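Local coordinates for thrombospondin related anonymous protein (Plasmodium falciparum, PDB 4F1J) that probably mediates adhesion of the malaria parasite to host cells, using a von Willebrand factor A domain that binds magnesium, at residues M14-G18 with L87-T92; K145-F149 with N160-V164; E7-L13 with N113-V119. All blocks are in the same frame, centred on the assembly; numbering follows the deposited sequence.

Overall arrangement
All three contacts belong to one von Willebrand factor A domain, in which a central sheet is flanked by helices, and they illustrate how chemistry follows position in such a fold. Contacts 1 and 3 share strand 8-15 but lie on opposite sides of the chain's centre. Contact 3 is buried strand pairing, with parallel backbone bonds, apolar side chains on one face and a polar chain on the other; contact 1, only partly buried, is polar and gathers round a metal where that strand gives way to loop. Contact 2 is also buried, yet packs a helix on strand 145-151 with no direct hydrogen bond across. It adjoins contact 3, since Ala147 and Lys145 probably hydrogen-bond to Val118.

Contact 1 of 3, residues M14-G18 with L87-T92; sequences MDCSG and LPYGRT. With MG (magnesium ion), chain C; EDO (1,2-ethanediol), chain J.
Ser17 CB and Thr92 OG1 touch beside a magnesium ion, but the two residues have different roles. Ser17 OG binds the metal directly, 2.2 Å away, whereas Thr92 OG1 lies 2.7 Å from water 1, itself a metal ligand. The same water donates to Asp15 OD2, 2.6 Å off, so Asp15 and Thr92 hold a metal ligand from the second shell; OD2 is in turn held by bonds to Thr122 OG1 and Asp123 N. Two more waters, Ser19 and Asp123 complete the coordination, the pattern of a metal-ion-dependent adhesion site with its Asp-x-Ser-x-Ser signature.

What positions Ser17 is Asp15. Its OD1 accepts from Ser17 N at 2.8 Å, closing an Asx turn, and from Ser17 OG at 2.6 Å through the syn lone pair. With chi1 at 59°, the hydroxyl sits between backbone N and carbonyl carbon, where it can serve carboxylate and metal together. The negative charge probably makes the hydroxyl oxygen a better ligand.

Farther out, backbone bonds dock the 87-92 loop on the end of strand 8-15 and the loop after it. Tyr89 N bonds to Cys16 O at 2.9 Å, and Gly18 N to Gly90 O, also at 2.9 Å. Pro88, which follows a cis peptide, lays CB against the carbonyl oxygens of Cys16 and Ser17, while Cys16 SG packs on Leu87 CD2. Arg91 NH1 forms a salt bridge with Asp127.

Trp25 of helix 22-38 covers Cys16, Leu87 and Pro88, Phe54 of strand 47-54 touches Asp15 and Thr92, and the loop leads on into helix 94-106.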
ATOM      1  N   MET A  14       1.053   0.445  -4.907  1.00  8.07           N
ATOM      2  CA  MET A  14       2.383   1.054  -5.041  1.00  9.33           C
ATOM      3  C   MET A  14       2.390   2.065  -6.192  1.00  9.01           C
ATOM      4  O   MET A  14       2.281   1.695  -7.347  1.00  9.61           O
ATOM      5  CB  MET A  14       3.413  -0.049  -5.266  1.00  9.60           C
ATOM      6  CG  MET A  14       4.816   0.445  -5.396  1.00 11.03           C
ATOM      7  SD  MET A  14       5.934  -0.957  -5.564  1.00 14.21           S
ATOM      8  CE  MET A  14       7.545  -0.147  -5.412  1.00 14.47           C
ATOM      9  N   ASP A  15       2.467   3.340  -5.831  1.00  9.43           N
ATOM     10  CA  ASP A  15       2.567   4.457  -6.763  1.00  9.62           C
ATOM     11  C   ASP A  15       3.803   4.236  -7.636  1.00  9.23           C
ATOM     12  O   ASP A  15       4.894   3.989  -7.108  1.00  9.79           O
ATOM     13  CB  ASP A  15       2.671   5.708  -5.907  1.00  9.89           C
ATOM     14  CG  ASP A  15       2.865   7.014  -6.683  1.00  9.36           C
ATOM     15  OD1 ASP A  15       3.444   7.044  -7.787  1.00 10.62           O
ATOM     16  OD2 ASP A  15       2.491   8.028  -6.063  1.00  8.21           O
ATOM     17  N   CYS A  16       3.633   4.290  -8.959  1.00  9.09           N
ATOM     18  CA  CYS A  16       4.776   4.127  -9.897  1.00  9.11           C
ATOM     19  C   CYS A  16       4.887   5.327 -10.859  1.00  9.61           C
ATOM     20  O   CYS A  16       5.418   5.214 -11.967  1.00  9.32           O
ATOM     21  CB  CYS A  16       4.678   2.802 -10.659  1.00  8.51           C
ATOM     22  SG  CYS A  16       3.228   2.614 -11.704  1.00  9.57           S
ATOM     23  N   SER A  17       4.447   6.473 -10.361  1.00  9.86           N
ATOM     24  CA  SER A  17       4.367   7.722 -11.135  1.00  9.69           C
ATOM     25  C   SER A  17       5.752   8.207 -11.583  1.00 10.64           C
ATOM     26  O   SER A  17       6.777   7.928 -10.939  1.00 10.33           O
ATOM     27  CB  SER A  17       3.695   8.830 -10.328  1.00 10.48           C
ATOM     28  OG  SER A  17       4.361   9.129  -9.116  1.00 10.77           O
ATOM     29  N   GLY A  18       5.759   8.963 -12.682  1.00 11.21           N
ATOM     30  CA  GLY A  18       7.033   9.457 -13.263  1.00 12.14           C
ATOM     31  C   GLY A  18       7.871  10.331 -12.341  1.00 12.74           C
ATOM     32  O   GLY A  18       9.113  10.331 -12.423  1.00 14.16           O
ATOM     33  N   LEU A  87       9.108   1.141 -15.860  1.00 13.55           N
ATOM     34  CA  LEU A  87       8.681   1.958 -14.729  1.00 11.90           C
ATOM     35  C   LEU A  87       9.855   2.742 -14.182  1.00 11.15           C
ATOM     36  O   LEU A  87      10.993   2.317 -14.307  1.00 13.14           O
ATOM     37  CB  LEU A  87       8.142   1.060 -13.621  1.00 10.56           C
ATOM     38  CG  LEU A  87       6.896   0.271 -13.996  1.00 11.17           C
ATOM     39  CD1 LEU A  87       6.560  -0.691 -12.813  1.00 11.51           C
ATOM     40  CD2 LEU A  87       5.727   1.188 -14.361  1.00 11.52           C
ATOM     41  N   PRO A  88       9.594   3.884 -13.558  1.00 11.35           N
ATOM     42  CA  PRO A  88       8.307   4.535 -13.327  1.00 10.77           C
ATOM     43  C   PRO A  88       7.896   5.476 -14.453  1.00 12.37           C
ATOM     44  O   PRO A  88       8.743   5.916 -15.231  1.00 12.01           O
ATOM     45  CB  PRO A  88       8.579   5.348 -12.075  1.00  9.96           C
ATOM     46  CG  PRO A  88      10.037   5.741 -12.228  1.00 11.18           C
ATOM     47  CD  PRO A  88      10.704   4.617 -12.916  1.00 10.61           C
ATOM     48  N   TYR A  89       6.613   5.792 -14.515  1.00 12.06           N
ATOM     49  CA  TYR A  89       6.090   6.754 -15.472  1.00 12.44           C
ATOM     50  C   TYR A  89       4.629   7.061 -15.157  1.00 12.57           C
ATOM     51  O   TYR A  89       3.927   6.259 -14.522  1.00 12.35           O
ATOM     52  CB  TYR A  89       6.216   6.219 -16.908  1.00 13.22           C
ATOM     53  CG  TYR A  89       5.217   5.149 -17.292  1.00 14.28           C
ATOM     54  CD1 TYR A  89       3.937   5.488 -17.694  1.00 15.48           C
ATOM     55  CD2 TYR A  89       5.571   3.805 -17.279  1.00 16.55           C
ATOM     56  CE1 TYR A  89       3.005   4.509 -18.060  1.00 15.66           C
ATOM     57  CE2 TYR A  89       4.656   2.824 -17.621  1.00 15.76           C
ATOM     58  CZ  TYR A  89       3.366   3.194 -18.020  1.00 16.91           C
ATOM     59  OH  TYR A  89       2.466   2.218 -18.394  1.00 19.07           O
ATOM     60  N   GLY A  90       4.172   8.225 -15.613  1.00 12.16           N
ATOM     61  CA  GLY A  90       2.758   8.544 -15.593  1.00 12.31           C
ATOM     62  C   GLY A  90       2.303   9.274 -14.350  1.00 11.90           C
ATOM     63  O   GLY A  90       3.120   9.708 -13.547  1.00 12.02           O
ATOM     64  N   ARG A  91       0.988   9.395 -14.215  1.00 11.25           N
ATOM     65  CA  ARG A  91       0.373  10.269 -13.210  1.00 11.38           C
ATOM     66  C   ARG A  91       0.050   9.508 -11.926  1.00 10.47           C
ATOM     67  O   ARG A  91       0.783   8.601 -11.598  1.00  9.88           O
ATOM     68  CB  ARG A  91      -0.827  11.027 -13.817  1.00 12.02           C
ATOM     69  CG  ARG A  91      -1.907  10.190 -14.437  1.00 13.12           C
ATOM     70  CD  ARG A  91      -2.975  11.086 -15.098  1.00 14.44           C
ATOM     71  NE  ARG A  91      -4.141  10.330 -15.539  1.00 18.40           N
ATOM     72  CZ  ARG A  91      -5.136   9.911 -14.739  1.00 20.93           C
ATOM     73  NH1 ARG A  91      -5.141  10.144 -13.424  1.00 20.95           N
ATOM     74  NH2 ARG A  91      -6.157   9.250 -15.259  1.00 23.67           N
ATOM     75  N   THR A  92      -0.978   9.907 -11.180  1.00  9.63           N
ATOM     76  CA  THR A  92      -1.230   9.329  -9.842  1.00 10.35           C
ATOM     77  C   THR A  92      -2.710   8.987  -9.666  1.00  9.60           C
ATOM     78  O   THR A  92      -3.435   9.674  -8.925  1.00  9.86           O
ATOM     79  CB  THR A  92      -0.757  10.299  -8.740  1.00  9.51           C
ATOM     80  OG1 THR A  92       0.571  10.773  -9.054  1.00 11.19           O
ATOM     81  CG2 THR A  92      -0.781   9.648  -7.355  1.00  9.41           C
TER
HETATM   82 MG    MG C 301       4.335  11.044  -8.036  1.00 11.29          MG
HETATM   83  C1  EDO J 308       6.259   5.878  -3.996  1.00 24.46           C
HETATM   84  O1  EDO J 308       5.661   6.449  -5.163  1.00 22.37           O
HETATM   85  C2  EDO J 308       6.973   4.577  -4.353  1.00 23.69           C
HETATM   86  O2  EDO J 308       6.077   3.577  -4.815  1.00 24.42           O
HETATM   87  O   HOH W   1       2.476  10.381  -7.210  1.00  8.55           O
HETATM   88  O   HOH W   2       3.524  12.061  -9.528  1.00  9.71           O
HETATM   89  O   HOH W   3       4.514  12.858  -7.142  1.00  9.83           O

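Contact 2 of 3, residues K145-F149 with N160-V164; sequences KIAVF and NRFLV
Val148 and Val164 meet inside a beta-alpha-beta unit, in which strand 145-151 is followed by helix 157-163 and then by the parallel strand 176-179. The contact shows how a short helix is seated on its sheet mainly by side-chain packing, with no direct hydrogen bond between the segments. Val148 divides its two methyls between helix partners. With chi1 at 175°, CG1 stands anti to the backbone N and lies over the flat face of the Asn160 amide, 3.8 Å from CG and at similar distances from OD1 and ND2. While that face receives the valine methyl, Asn160 ND2 bonds to the hydroxyl of Tyr176 on strand 176-179. CG2 of Val148, anti to the carbonyl carbon, touches Val164 CG1 at 3.5 Å and Leu163 CD2 at 3.9 Å. The side chain of Val148 crosses those of Asn160 and Leu163 at about a right angle.

Val164 comes down close on the strand backbone: its CB and CG1 each lie 3.2 Å from Ile146 O. The Ile146 side chain joins more loosely, CG2 being 4.3 Å from Val164 CG1. A water bridges the backbones beyond these groups, accepting from Ile146 N at 2.9 Å and lying 3.0 Å from Val164 O.

Around this seam, helix 129-141 lies against Ile146 and Leu163, strand 115-122 contributes Ile120 to the same apolar cluster, and helix 184-200 packs on the other face of the strand, against Ala147 and Phe149.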
ATOM      1  N   LYS A 145      -9.450  -0.784   6.595  1.00 10.92           N
ATOM      2  CA  LYS A 145      -8.558   0.204   7.142  1.00 12.25           C
ATOM      3  C   LYS A 145      -7.535   0.576   6.057  1.00 10.61           C
ATOM      4  O   LYS A 145      -7.125  -0.281   5.281  1.00  9.86           O
ATOM      5  CB  LYS A 145      -7.858  -0.313   8.397  1.00 13.69           C
ATOM      6  CG  LYS A 145      -8.783  -0.304   9.602  1.00 15.24           C
ATOM      7  CD  LYS A 145      -8.078  -0.503  10.926  1.00 17.21           C
ATOM      8  CE  LYS A 145      -9.076  -0.312  12.089  1.00 20.18           C
ATOM      9  NZ  LYS A 145      -8.677  -0.976  13.377  1.00 24.05           N
ATOM     10  N   ILE A 146      -7.133   1.839   6.051  1.00 10.11           N
ATOM     11  CA  ILE A 146      -6.209   2.360   5.039  1.00  8.91           C
ATOM     12  C   ILE A 146      -5.013   2.990   5.725  1.00  8.80           C
ATOM     13  O   ILE A 146      -5.173   3.784   6.644  1.00  9.26           O
ATOM     14  CB  ILE A 146      -6.902   3.405   4.132  1.00  9.24           C
ATOM     15  CG1 ILE A 146      -8.168   2.797   3.456  1.00  9.21           C
ATOM     16  CG2 ILE A 146      -5.881   3.964   3.087  1.00  9.04           C
ATOM     17  CD1 ILE A 146      -9.008   3.821   2.632  1.00  9.61           C
ATOM     18  N   ALA A 147      -3.810   2.608   5.292  1.00  7.93           N
ATOM     19  CA  ALA A 147      -2.559   3.186   5.783  1.00  7.76           C
ATOM     20  C   ALA A 147      -1.810   3.804   4.618  1.00  7.62           C
ATOM     21  O   ALA A 147      -1.912   3.316   3.506  1.00  7.29           O
ATOM     22  CB  ALA A 147      -1.699   2.116   6.478  1.00  8.25           C
ATOM     23  N   VAL A 148      -1.052   4.863   4.886  1.00  6.72           N
ATOM     24  CA  VAL A 148      -0.278   5.539   3.858  1.00  7.51           C
ATOM     25  C   VAL A 148       1.155   5.804   4.318  1.00  7.45           C
ATOM     26  O   VAL A 148       1.406   6.340   5.403  1.00  9.36           O
ATOM     27  CB  VAL A 148      -0.906   6.890   3.436  1.00  6.32           C
ATOM     28  CG1 VAL A 148       0.012   7.626   2.451  1.00  9.54           C
ATOM     29  CG2 VAL A 148      -2.307   6.691   2.802  1.00  5.91           C
ATOM     30  N   PHE A 149       2.091   5.465   3.448  1.00  8.08           N
ATOM     31  CA  PHE A 149       3.518   5.750   3.650  1.00  8.46           C
ATOM     32  C   PHE A 149       3.902   6.742   2.555  1.00  8.94           C
ATOM     33  O   PHE A 149       3.985   6.378   1.379  1.00  8.90           O
ATOM     34  CB  PHE A 149       4.320   4.450   3.539  1.00  9.20           C
ATOM     35  CG  PHE A 149       5.796   4.582   3.876  1.00  9.32           C
ATOM     36  CD1 PHE A 149       6.713   4.930   2.890  1.00  9.04           C
ATOM     37  CD2 PHE A 149       6.264   4.313   5.160  1.00 10.29           C
ATOM     38  CE1 PHE A 149       8.069   5.017   3.167  1.00  9.99           C
ATOM     39  CE2 PHE A 149       7.629   4.415   5.449  1.00 11.88           C
ATOM     40  CZ  PHE A 149       8.523   4.750   4.461  1.00 11.07           C
ATOM     41  N   ASN A 160      -2.983  12.922   3.188  1.00 11.04           N
ATOM     42  CA  ASN A 160      -2.686  11.544   3.575  1.00 10.32           C
ATOM     43  C   ASN A 160      -3.328  11.193   4.924  1.00 10.22           C
ATOM     44  O   ASN A 160      -3.879  10.112   5.102  1.00  9.99           O
ATOM     45  CB  ASN A 160      -1.185  11.329   3.657  1.00  9.11           C
ATOM     46  CG  ASN A 160      -0.488  11.428   2.307  1.00  9.43           C
ATOM     47  OD1 ASN A 160      -1.092  11.286   1.243  1.00  9.97           O
ATOM     48  ND2 ASN A 160       0.802  11.699   2.360  1.00 11.93           N
ATOM     49  N   ARG A 161      -3.240  12.116   5.881  1.00  9.67           N
ATOM     50  CA  ARG A 161      -3.832  11.927   7.193  1.00 11.06           C
ATOM     51  C   ARG A 161      -5.352  11.823   7.125  1.00 11.43           C
ATOM     52  O   ARG A 161      -5.912  10.930   7.755  1.00 12.33           O
ATOM     53  CB  ARG A 161      -3.350  13.025   8.143  1.00 10.24           C
ATOM     54  CG  ARG A 161      -1.879  12.827   8.561  1.00 11.16           C
ATOM     55  CD  ARG A 161      -1.353  13.984   9.405  1.00 12.59           C
ATOM     56  NE  ARG A 161      -2.069  14.043  10.670  1.00 14.47           N
ATOM     57  CZ  ARG A 161      -1.614  13.599  11.846  1.00 16.47           C
ATOM     58  NH1 ARG A 161      -0.385  13.124  11.996  1.00 18.75           N
ATOM     59  NH2 ARG A 161      -2.397  13.682  12.898  1.00 15.69           N
ATOM     60  N   PHE A 162      -5.993  12.687   6.325  1.00 12.58           N
ATOM     61  CA  PHE A 162      -7.452  12.651   6.109  1.00 12.48           C
ATOM     62  C   PHE A 162      -7.832  11.256   5.541  1.00 13.07           C
ATOM     63  O   PHE A 162      -8.765  10.586   6.028  1.00 13.17           O
ATOM     64  CB  PHE A 162      -7.933  13.714   5.085  1.00 14.51           C
ATOM     65  CG  PHE A 162      -8.066  15.139   5.592  1.00 16.83           C
ATOM     66  CD1 PHE A 162      -8.838  15.453   6.708  1.00 18.59           C
ATOM     67  CD2 PHE A 162      -7.528  16.202   4.833  1.00 19.86           C
ATOM     68  CE1 PHE A 162      -9.003  16.782   7.118  1.00 19.25           C
ATOM     69  CE2 PHE A 162      -7.687  17.542   5.232  1.00 19.29           C
ATOM     70  CZ  PHE A 162      -8.426  17.828   6.371  1.00 17.95           C
ATOM     71  N   LEU A 163      -7.082  10.820   4.523  1.00 12.18           N
ATOM     72  CA  LEU A 163      -7.334   9.521   3.864  1.00 11.64           C
ATOM     73  C   LEU A 163      -7.375   8.339   4.825  1.00 10.87           C
ATOM     74  O   LEU A 163      -8.231   7.456   4.674  1.00 11.05           O
ATOM     75  CB  LEU A 163      -6.312   9.237   2.764  1.00 11.34           C
ATOM     76  CG  LEU A 163      -6.683   8.091   1.825  1.00 13.44           C
ATOM     77  CD1 LEU A 163      -7.894   8.484   1.035  1.00 13.62           C
ATOM     78  CD2 LEU A 163      -5.494   7.773   0.917  1.00 11.03           C
ATOM     79  N   VAL A 164      -6.476   8.325   5.811  1.00 10.63           N
ATOM     80  CA  VAL A 164      -6.359   7.203   6.750  1.00 10.99           C
ATOM     81  C   VAL A 164      -7.232   7.387   7.990  1.00 11.84           C
ATOM     82  O   VAL A 164      -7.199   6.554   8.871  1.00 13.68           O
ATOM     83  CB  VAL A 164      -4.877   6.933   7.139  1.00 10.64           C
ATOM     84  CG1 VAL A 164      -4.017   6.714   5.870  1.00  8.30           C
ATOM     85  CG2 VAL A 164      -4.295   8.039   7.978  1.00 10.02           C
TER
HETATM   86  O   HOH W   4      -8.175   3.861   7.904  1.00 12.21           O

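Contact 3 of 3, residues E7-L13 with N113-V119; sequences EVDLYLL and NANQLVV
Tyr11 can be followed along Leu117 and Gln116 of the neighbouring strand. Its CB lies 4.1 Å from Val118 CG2, and chi1 of -53° puts CG beside the backbone N, laying the ring along strand 115-119 in the direction of its start. CD1 comes within 3.4 Å of Leu117 O. Next along the same edge, CE1 is 3.2 Å from Gln116 OE1, and the hydroxyl at the tip donates to that oxygen at 2.8 Å, nearly in line with its C=O bond; ring and amide planes are 56° apart.

The other end of the amide is gripped twice. Gln116 NE2 gives a straight bond (168°) to Asp9 OD2 at 2.9 Å, met on its anti side and well out of the carboxylate plane, and another to Ala114 O at 3.1 Å, standing far above that carbonyl's plane. With the Tyr11 bond, these fix the rotation of the amide. Asp9 OD1 makes a salt bridge with Arg111. Just before the two strands begin, Asn113 ND2 bonds to Glu7 OE1 at 2.6 Å.

Beneath this polar chain runs ordinary parallel pairing: Asp9, Tyr11 and Leu13 donate to the carbonyls of Asn115, Leu117 and Val119, while the amides of Asn115, Leu117 and Val119 return bonds to Glu7, Asp9 and Tyr11. On the opposite face the contact is mainly apolar, with Leu10 CD1 3.9 Å from Leu117 CD2.

This is the central parallel pair of the Rossmann-like sheet of the von Willebrand factor A domain, with 47-54 beside one strand and 145-151 beside the other. Helix 94-106 covers Tyr11, Leu13 and Gln116, and helix 184-200 covers Leu117 and Val119.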
ATOM      1  N   GLU A   7      -4.754 -12.659  10.721  1.00 14.69           N
ATOM      2  CA  GLU A   7      -5.602 -12.971   9.574  1.00 14.49           C
ATOM      3  C   GLU A   7      -5.996 -11.640   8.898  1.00 13.02           C
ATOM      4  O   GLU A   7      -6.949 -10.981   9.302  1.00 12.85           O
ATOM      5  CB  GLU A   7      -6.865 -13.750   9.989  1.00 14.53           C
ATOM      6  CG  GLU A   7      -7.551 -14.408   8.799  1.00 17.15           C
ATOM      7  CD  GLU A   7      -8.824 -15.205   9.126  1.00 19.52           C
ATOM      8  OE1 GLU A   7      -9.176 -15.354  10.321  1.00 27.17           O
ATOM      9  OE2 GLU A   7      -9.482 -15.664   8.158  1.00 27.39           O
ATOM     10  N   VAL A   8      -5.237 -11.264   7.871  1.00 11.59           N
ATOM     11  CA  VAL A   8      -5.384  -9.969   7.194  1.00 10.92           C
ATOM     12  C   VAL A   8      -5.178 -10.159   5.688  1.00 10.21           C
ATOM     13  O   VAL A   8      -4.217 -10.810   5.272  1.00 10.31           O
ATOM     14  CB  VAL A   8      -4.320  -8.932   7.654  1.00 11.15           C
ATOM     15  CG1 VAL A   8      -4.554  -7.554   6.976  1.00 11.07           C
ATOM     16  CG2 VAL A   8      -4.287  -8.739   9.198  1.00 12.47           C
ATOM     17  N   ASP A   9      -6.113  -9.641   4.896  1.00  9.49           N
ATOM     18  CA  ASP A   9      -5.937  -9.495   3.451  1.00  9.18           C
ATOM     19  C   ASP A   9      -5.338  -8.101   3.304  1.00  9.26           C
ATOM     20  O   ASP A   9      -5.964  -7.097   3.699  1.00  9.72           O
ATOM     21  CB  ASP A   9      -7.252  -9.643   2.676  1.00  9.33           C
ATOM     22  CG  ASP A   9      -7.828 -11.046   2.749  1.00 10.92           C
ATOM     23  OD1 ASP A   9      -7.035 -12.020   2.877  1.00  7.71           O
ATOM     24  OD2 ASP A   9      -9.068 -11.179   2.591  1.00 10.57           O
ATOM     25  N   LEU A  10      -4.104  -8.040   2.793  1.00  8.66           N
ATOM     26  CA  LEU A  10      -3.354  -6.774   2.768  1.00  7.98           C
ATOM     27  C   LEU A  10      -3.138  -6.385   1.312  1.00  7.98           C
ATOM     28  O   LEU A  10      -2.545  -7.134   0.546  1.00  7.34           O
ATOM     29  CB  LEU A  10      -2.019  -6.906   3.521  1.00  8.34           C
ATOM     30  CG  LEU A  10      -1.237  -5.636   3.835  1.00  8.28           C
ATOM     31  CD1 LEU A  10      -0.194  -5.870   4.928  1.00 10.73           C
ATOM     32  CD2 LEU A  10      -0.561  -5.082   2.541  1.00  9.11           C
ATOM     33  N   TYR A  11      -3.695  -5.241   0.946  1.00  7.57           N
ATOM     34  CA  TYR A  11      -3.690  -4.726  -0.406  1.00  7.40           C
ATOM     35  C   TYR A  11      -2.644  -3.620  -0.502  1.00  7.82           C
ATOM     36  O   TYR A  11      -2.868  -2.442  -0.112  1.00  7.81           O
ATOM     37  CB  TYR A  11      -5.062  -4.173  -0.839  1.00  7.80           C
ATOM     38  CG  TYR A  11      -6.207  -5.131  -0.665  1.00  6.98           C
ATOM     39  CD1 TYR A  11      -6.837  -5.282   0.571  1.00  8.93           C
ATOM     40  CD2 TYR A  11      -6.637  -5.915  -1.696  1.00  6.73           C
ATOM     41  CE1 TYR A  11      -7.873  -6.192   0.738  1.00  8.77           C
ATOM     42  CE2 TYR A  11      -7.673  -6.809  -1.545  1.00  8.56           C
ATOM     43  CZ  TYR A  11      -8.302  -6.939  -0.327  1.00  9.59           C
ATOM     44  OH  TYR A  11      -9.320  -7.881  -0.196  1.00  9.63           O
ATOM     45  N   LEU A  12      -1.497  -4.011  -1.038  1.00  7.73           N
ATOM     46  CA  LEU A  12      -0.388  -3.084  -1.276  1.00  7.46           C
ATOM     47  C   LEU A  12      -0.606  -2.322  -2.604  1.00  7.51           C
ATOM     48  O   LEU A  12      -0.656  -2.937  -3.682  1.00  8.26           O
ATOM     49  CB  LEU A  12       0.945  -3.855  -1.280  1.00  7.75           C
ATOM     50  CG  LEU A  12       2.186  -3.013  -1.586  1.00  8.81           C
ATOM     51  CD1 LEU A  12       2.403  -1.914  -0.552  1.00  8.86           C
ATOM     52  CD2 LEU A  12       3.424  -3.977  -1.700  1.00  8.73           C
ATOM     53  N   LEU A  13      -0.731  -0.987  -2.532  1.00  6.88           N
ATOM     54  CA  LEU A  13      -0.956  -0.163  -3.714  1.00  7.32           C
ATOM     55  C   LEU A  13       0.275   0.711  -3.858  1.00  7.62           C
ATOM     56  O   LEU A  13       0.521   1.599  -3.032  1.00  8.31           O
ATOM     57  CB  LEU A  13      -2.219   0.726  -3.582  1.00  7.35           C
ATOM     58  CG  LEU A  13      -3.499   0.100  -3.043  1.00 10.10           C
ATOM     59  CD1 LEU A  13      -4.697   1.019  -3.235  1.00  7.59           C
ATOM     60  CD2 LEU A  13      -3.816  -1.281  -3.568  1.00  9.82           C
ATOM     61  N   ASN A 113     -13.554 -13.469   6.773  1.00 16.76           N
ATOM     62  CA  ASN A 113     -13.098 -13.618   8.145  1.00 17.39           C
ATOM     63  C   ASN A 113     -11.870 -12.750   8.440  1.00 16.66           C
ATOM     64  O   ASN A 113     -11.563 -12.536   9.602  1.00 17.92           O
ATOM     65  CB  ASN A 113     -12.790 -15.108   8.444  1.00 18.65           C
ATOM     66  CG  ASN A 113     -12.876 -15.455   9.938  1.00 22.56           C
ATOM     67  OD1 ASN A 113     -13.970 -15.461  10.511  1.00 29.64           O
ATOM     68  ND2 ASN A 113     -11.730 -15.784  10.562  1.00 25.94           N
ATOM     69  N   ALA A 114     -11.177 -12.261   7.395  1.00 14.21           N
ATOM     70  CA  ALA A 114      -9.935 -11.511   7.551  1.00 14.09           C
ATOM     71  C   ALA A 114     -10.163 -10.017   7.695  1.00 13.19           C
ATOM     72  O   ALA A 114     -11.084  -9.461   7.068  1.00 12.78           O
ATOM     73  CB  ALA A 114      -9.028 -11.774   6.348  1.00 12.13           C
ATOM     74  N   ASN A 115      -9.321  -9.370   8.505  1.00 12.77           N
ATOM     75  CA  ASN A 115      -9.202  -7.924   8.524  1.00 13.46           C
ATOM     76  C   ASN A 115      -8.792  -7.497   7.109  1.00 12.20           C
ATOM     77  O   ASN A 115      -8.075  -8.227   6.433  1.00 11.44           O
ATOM     78  CB  ASN A 115      -8.125  -7.449   9.505  1.00 14.41           C
ATOM     79  CG  ASN A 115      -8.482  -7.700  10.959  1.00 19.70           C
ATOM     80  OD1 ASN A 115      -9.588  -7.400  11.390  1.00 24.44           O
ATOM     81  ND2 ASN A 115      -7.521  -8.240  11.733  1.00 24.70           N
ATOM     82  N   GLN A 116      -9.318  -6.368   6.651  1.00 11.07           N
ATOM     83  CA  GLN A 116      -8.995  -5.848   5.321  1.00  9.77           C
ATOM     84  C   GLN A 116      -8.199  -4.564   5.494  1.00  9.60           C
ATOM     85  O   GLN A 116      -8.676  -3.614   6.129  1.00  9.64           O
ATOM     86  CB  GLN A 116     -10.270  -5.577   4.520  1.00  9.54           C
ATOM     87  CG  GLN A 116     -11.198  -6.784   4.395  1.00  8.98           C
ATOM     88  CD  GLN A 116     -10.603  -7.859   3.531  1.00  9.58           C
ATOM     89  OE1 GLN A 116     -10.187  -7.577   2.422  1.00 11.08           O
ATOM     90  NE2 GLN A 116     -10.557  -9.109   4.023  1.00  8.94           N
ATOM     91  N   LEU A 117      -6.979  -4.560   4.951  1.00  8.96           N
ATOM     92  CA  LEU A 117      -6.021  -3.462   5.119  1.00  8.45           C
ATOM     93  C   LEU A 117      -5.460  -3.062   3.764  1.00  8.37           C
ATOM     94  O   LEU A 117      -4.941  -3.899   3.035  1.00  8.91           O
ATOM     95  CB  LEU A 117      -4.860  -3.880   6.032  1.00  8.14           C
ATOM     96  CG  LEU A 117      -3.669  -2.934   6.164  1.00  9.01           C
ATOM     97  CD1 LEU A 117      -4.072  -1.547   6.761  1.00  8.91           C
ATOM     98  CD2 LEU A 117      -2.556  -3.609   6.996  1.00  9.24           C
ATOM     99  N   VAL A 118      -5.517  -1.770   3.465  1.00  8.00           N
ATOM    100  CA  VAL A 118      -4.874  -1.200   2.296  1.00  7.48           C
ATOM    101  C   VAL A 118      -3.625  -0.462   2.778  1.00  7.34           C
ATOM    102  O   VAL A 118      -3.677   0.312   3.739  1.00  8.24           O
ATOM    103  CB  VAL A 118      -5.826  -0.210   1.544  1.00  8.14           C
ATOM    104  CG1 VAL A 118      -5.057   0.635   0.494  1.00  7.45           C
ATOM    105  CG2 VAL A 118      -6.951  -0.922   0.852  1.00  7.05           C
ATOM    106  N   VAL A 119      -2.488  -0.712   2.132  1.00  7.38           N
ATOM    107  CA  VAL A 119      -1.278   0.056   2.409  1.00  7.15           C
ATOM    108  C   VAL A 119      -0.803   0.696   1.125  1.00  7.77           C
ATOM    109  O   VAL A 119      -0.520  -0.010   0.133  1.00  6.82           O
ATOM    110  CB  VAL A 119      -0.169  -0.796   2.987  1.00  7.95           C
ATOM    111  CG1 VAL A 119       1.060   0.067   3.213  1.00  8.11           C
ATOM    112  CG2 VAL A 119      -0.632  -1.418   4.313  1.00  9.19           C
TER
HETATM  113  O   HOH W   5      -9.963 -12.492  11.650  1.00 36.92           O